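Local coordinates for G/U mismatch-specific DNA glycosylase (Deinococcus radiodurans, PDB 2C2Q), which belongs to the uracil-DNA glycosylase superfamily, the DNA-repair enzymes built on an alpha/beta fold with a central, mainly parallel sheet, at residues 22-33 against 113-124. The protein carries 1 engineered substitution. Sequence-based numbering, arbitrary orientation.
Sequences LQPGLTLVLVGT and YRPRIVAFTSKR
Leu28 to Val31 pair with Ile117 to Phe120 as parallel strands, their axes 4.7 Å apart at closest and inclined by 21°, in the middle of the sheet of this alpha/beta glycosylase fold; strand 80-84 flanks 28-32, and strand 153-156 flanks 117-120. Val29 and Val31 alternate with Ile117, Ala119 and, just past the strand end, Thr121 in a parallel ladder of nearly straight backbone bonds, from Val29 N to Ile117 O (2.8 Å) to Thr121 N and Val31 O (2.9 Å). On one face, Leu28 CD1 sits 3.7 Å from both Ile117 CG2 and Ala119 CB; helix 171-188 covers this layer through Leu176 and Leu183. On the other face, beneath helix 103-113, the two methyls of Val31 have different partners: CG1, anti to the backbone N (chi1 -179°), meets the Phe120 ring, while CG2 packs on Val118 CG1. Val29 CG2 touches Pro115 CB at 3.5 Å. Ahead of the strands, Tyr113 O receives bonds from two waters, which link it to Gln23 O and to the amides of Gly25 and Leu26. Leu22 CB lies over one face of the Tyr113 ring in a CH-pi contact, 3.8 Å from the centroid, while Pro24 CD meets the ring edge in its plane.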
# COMPACT_ATOMS: atom_id res chain seq x y z
N LEU A 22 -10.63 2.79 1.12
CA LEU A 22 -10.36 3.99 0.32
C LEU A 22 -11.49 4.93 0.59
O LEU A 22 -12.66 4.50 0.72
CB LEU A 22 -10.27 3.70 -1.20
CG LEU A 22 -9.08 2.85 -1.69
CD1 LEU A 22 -9.24 2.51 -3.17
CD2 LEU A 22 -7.74 3.63 -1.40
N GLN A 23 -11.15 6.21 0.65
CA GLN A 23 -12.13 7.29 0.88
C GLN A 23 -11.39 8.60 0.58
O GLN A 23 -10.15 8.63 0.60
CB GLN A 23 -12.70 7.23 2.30
CG GLN A 23 -11.70 7.43 3.42
CD GLN A 23 -12.31 7.23 4.76
OE1 GLN A 23 -12.95 6.20 5.01
NE2 GLN A 23 -12.07 8.17 5.66
N PRO A 24 -12.11 9.68 0.26
CA PRO A 24 -11.47 11.01 0.17
C PRO A 24 -10.68 11.45 1.42
O PRO A 24 -10.96 11.04 2.57
CB PRO A 24 -12.68 11.97 -0.01
CG PRO A 24 -13.76 11.11 -0.62
CD PRO A 24 -13.58 9.73 0.02
N GLY A 25 -9.68 12.30 1.21
CA GLY A 25 -9.02 12.95 2.37
C GLY A 25 -7.98 12.14 3.14
O GLY A 25 -7.61 12.49 4.27
N LEU A 26 -7.55 10.99 2.60
CA LEU A 26 -6.58 10.18 3.32
C LEU A 26 -5.18 10.76 3.17
O LEU A 26 -4.87 11.31 2.15
CB LEU A 26 -6.55 8.73 2.80
CG LEU A 26 -7.81 7.88 3.17
CD1 LEU A 26 -7.71 6.62 2.26
CD2 LEU A 26 -7.85 7.48 4.57
N THR A 27 -4.42 10.57 4.23
CA THR A 27 -2.99 10.95 4.20
C THR A 27 -2.13 9.97 3.38
O THR A 27 -1.20 10.37 2.63
CB THR A 27 -2.44 11.12 5.63
OG1 THR A 27 -3.25 12.08 6.36
CG2 THR A 27 -1.07 11.79 5.53
N LEU A 28 -2.43 8.69 3.47
CA LEU A 28 -1.52 7.72 2.94
C LEU A 28 -2.32 6.47 2.52
O LEU A 28 -3.05 5.93 3.34
CB LEU A 28 -0.52 7.30 4.04
CG LEU A 28 0.31 5.98 3.82
CD1 LEU A 28 1.18 6.11 2.56
CD2 LEU A 28 1.14 5.64 5.07
N VAL A 29 -2.13 6.04 1.29
CA VAL A 29 -2.62 4.72 0.90
C VAL A 29 -1.42 3.81 0.60
O VAL A 29 -0.56 4.15 -0.23
CB VAL A 29 -3.50 4.85 -0.35
CG1 VAL A 29 -3.85 3.47 -0.98
CG2 VAL A 29 -4.77 5.71 -0.06
N LEU A 30 -1.46 2.64 1.22
CA LEU A 30 -0.37 1.62 1.14
C LEU A 30 -0.85 0.57 0.16
O LEU A 30 -1.93 -0.02 0.34
CB LEU A 30 -0.09 1.01 2.49
CG LEU A 30 0.61 2.04 3.42
CD1 LEU A 30 0.11 1.82 4.87
CD2 LEU A 30 2.19 1.94 3.19
N VAL A 31 -0.08 0.39 -0.90
CA VAL A 31 -0.49 -0.45 -2.03
C VAL A 31 0.44 -1.69 -2.17
O VAL A 31 1.68 -1.52 -2.37
CB VAL A 31 -0.43 0.33 -3.34
CG1 VAL A 31 -0.89 -0.59 -4.52
CG2 VAL A 31 -1.26 1.65 -3.27
N GLY A 32 -0.10 -2.89 -2.01
CA GLY A 32 0.72 -4.09 -2.17
C GLY A 32 0.65 -4.66 -3.58
O GLY A 32 0.02 -4.07 -4.46
N THR A 33 1.26 -5.82 -3.81
CA THR A 33 1.11 -6.49 -5.13
C THR A 33 -0.28 -7.14 -5.25
O THR A 33 -1.07 -6.85 -6.17
CB THR A 33 2.20 -7.57 -5.24
OG1 THR A 33 2.27 -8.25 -3.99
CG2 THR A 33 3.63 -6.91 -5.38
N TYR A 113 -9.79 9.49 -5.30
CA TYR A 113 -9.69 9.73 -3.85
C TYR A 113 -8.59 10.73 -3.44
O TYR A 113 -8.63 11.25 -2.32
CB TYR A 113 -9.40 8.38 -3.19
CG TYR A 113 -10.55 7.43 -3.28
CD1 TYR A 113 -11.73 7.69 -2.54
CD2 TYR A 113 -10.48 6.27 -4.08
CE1 TYR A 113 -12.81 6.80 -2.62
CE2 TYR A 113 -11.56 5.40 -4.15
CZ TYR A 113 -12.69 5.67 -3.42
OH TYR A 113 -13.80 4.82 -3.45
N ARG A 114 -7.62 10.96 -4.33
CA ARG A 114 -6.60 11.99 -4.04
C ARG A 114 -5.93 11.88 -2.65
O ARG A 114 -5.81 12.86 -1.91
CB ARG A 114 -7.22 13.40 -4.21
CG ARG A 114 -7.74 13.69 -5.59
CD ARG A 114 -6.69 13.61 -6.68
NE ARG A 114 -7.21 14.00 -7.99
CZ ARG A 114 -7.39 15.27 -8.40
NH1 ARG A 114 -7.07 16.29 -7.62
NH2 ARG A 114 -7.89 15.53 -9.61
N PRO A 115 -5.41 10.70 -2.27
CA PRO A 115 -4.68 10.61 -0.99
C PRO A 115 -3.40 11.48 -1.04
O PRO A 115 -2.90 11.73 -2.16
CB PRO A 115 -4.30 9.12 -0.91
CG PRO A 115 -4.21 8.71 -2.37
CD PRO A 115 -5.36 9.46 -3.06
N ARG A 116 -2.88 11.91 0.10
CA ARG A 116 -1.66 12.77 0.09
C ARG A 116 -0.43 11.97 -0.36
O ARG A 116 0.47 12.53 -1.01
CB ARG A 116 -1.42 13.43 1.45
CG ARG A 116 -2.50 14.50 1.87
CD ARG A 116 -2.86 15.55 0.80
NE ARG A 116 -1.68 16.11 0.16
CZ ARG A 116 -0.92 17.07 0.69
NH1 ARG A 116 -1.23 17.62 1.88
NH2 ARG A 116 0.18 17.46 0.02
N ILE A 117 -0.41 10.67 -0.02
CA ILE A 117 0.73 9.81 -0.35
C ILE A 117 0.19 8.48 -0.85
O ILE A 117 -0.81 7.99 -0.31
CB ILE A 117 1.63 9.55 0.85
CG1 ILE A 117 2.16 10.90 1.45
CG2 ILE A 117 2.79 8.63 0.40
CD1 ILE A 117 2.63 10.72 2.86
N VAL A 118 0.79 7.97 -1.94
CA VAL A 118 0.62 6.54 -2.30
C VAL A 118 1.98 5.88 -2.06
O VAL A 118 2.96 6.30 -2.66
CB VAL A 118 0.15 6.39 -3.77
CG1 VAL A 118 0.16 4.85 -4.21
CG2 VAL A 118 -1.25 6.92 -3.87
N ALA A 119 2.04 4.87 -1.19
CA ALA A 119 3.33 4.23 -0.89
C ALA A 119 3.20 2.74 -1.27
O ALA A 119 2.34 2.05 -0.75
CB ALA A 119 3.73 4.37 0.57
N PHE A 120 3.95 2.33 -2.30
CA PHE A 120 4.02 0.90 -2.67
C PHE A 120 4.79 0.15 -1.60
O PHE A 120 5.87 0.60 -1.16
CB PHE A 120 4.66 0.70 -4.05
CG PHE A 120 3.83 1.30 -5.14
CD1 PHE A 120 2.80 0.54 -5.72
CD2 PHE A 120 3.96 2.64 -5.49
CE1 PHE A 120 1.96 1.05 -6.69
CE2 PHE A 120 3.10 3.16 -6.49
CZ PHE A 120 2.13 2.37 -7.08
N THR A 121 4.21 -0.94 -1.12
CA THR A 121 4.88 -1.73 -0.05
C THR A 121 5.87 -2.76 -0.59
O THR A 121 6.31 -3.63 0.15
CB THR A 121 3.83 -2.42 0.86
OG1 THR A 121 3.06 -3.36 0.04
CG2 THR A 121 2.81 -1.35 1.37
N SER A 122 6.14 -2.70 -1.87
CA SER A 122 7.26 -3.47 -2.46
C SER A 122 7.69 -2.83 -3.77
O SER A 122 6.92 -2.15 -4.45
CB SER A 122 6.85 -4.93 -2.70
OG SER A 122 5.80 -4.97 -3.66
N LYS A 123 8.94 -3.04 -4.15
CA LYS A 123 9.33 -2.68 -5.51
C LYS A 123 8.47 -3.24 -6.64
O LYS A 123 8.14 -2.52 -7.56
CB LYS A 123 10.80 -3.08 -5.72
CG LYS A 123 11.69 -2.30 -4.81
CD LYS A 123 13.04 -2.15 -5.54
CE LYS A 123 14.04 -1.48 -4.63
NZ LYS A 123 15.34 -1.35 -5.38
N ARG A 124 8.07 -4.52 -6.55
CA ARG A 124 7.29 -5.12 -7.60
C ARG A 124 5.97 -4.42 -7.91
O ARG A 124 5.63 -4.23 -9.08
CB ARG A 124 7.00 -6.59 -7.22
CG ARG A 124 6.25 -7.35 -8.33
CD ARG A 124 7.00 -7.38 -9.67
NE ARG A 124 6.23 -8.03 -10.77
CZ ARG A 124 6.28 -9.33 -11.10
NH1 ARG A 124 7.01 -10.18 -10.38
NH2 ARG A 124 5.56 -9.80 -12.12
O HOH W 1 -7.86 9.91 -0.06
O HOH W 2 -9.39 13.70 -1.40
O HOH W 3 -6.19 13.81 1.15
O HOH W 4 3.57 -2.67 -4.04
O HOH W 5 3.77 -5.45 -1.79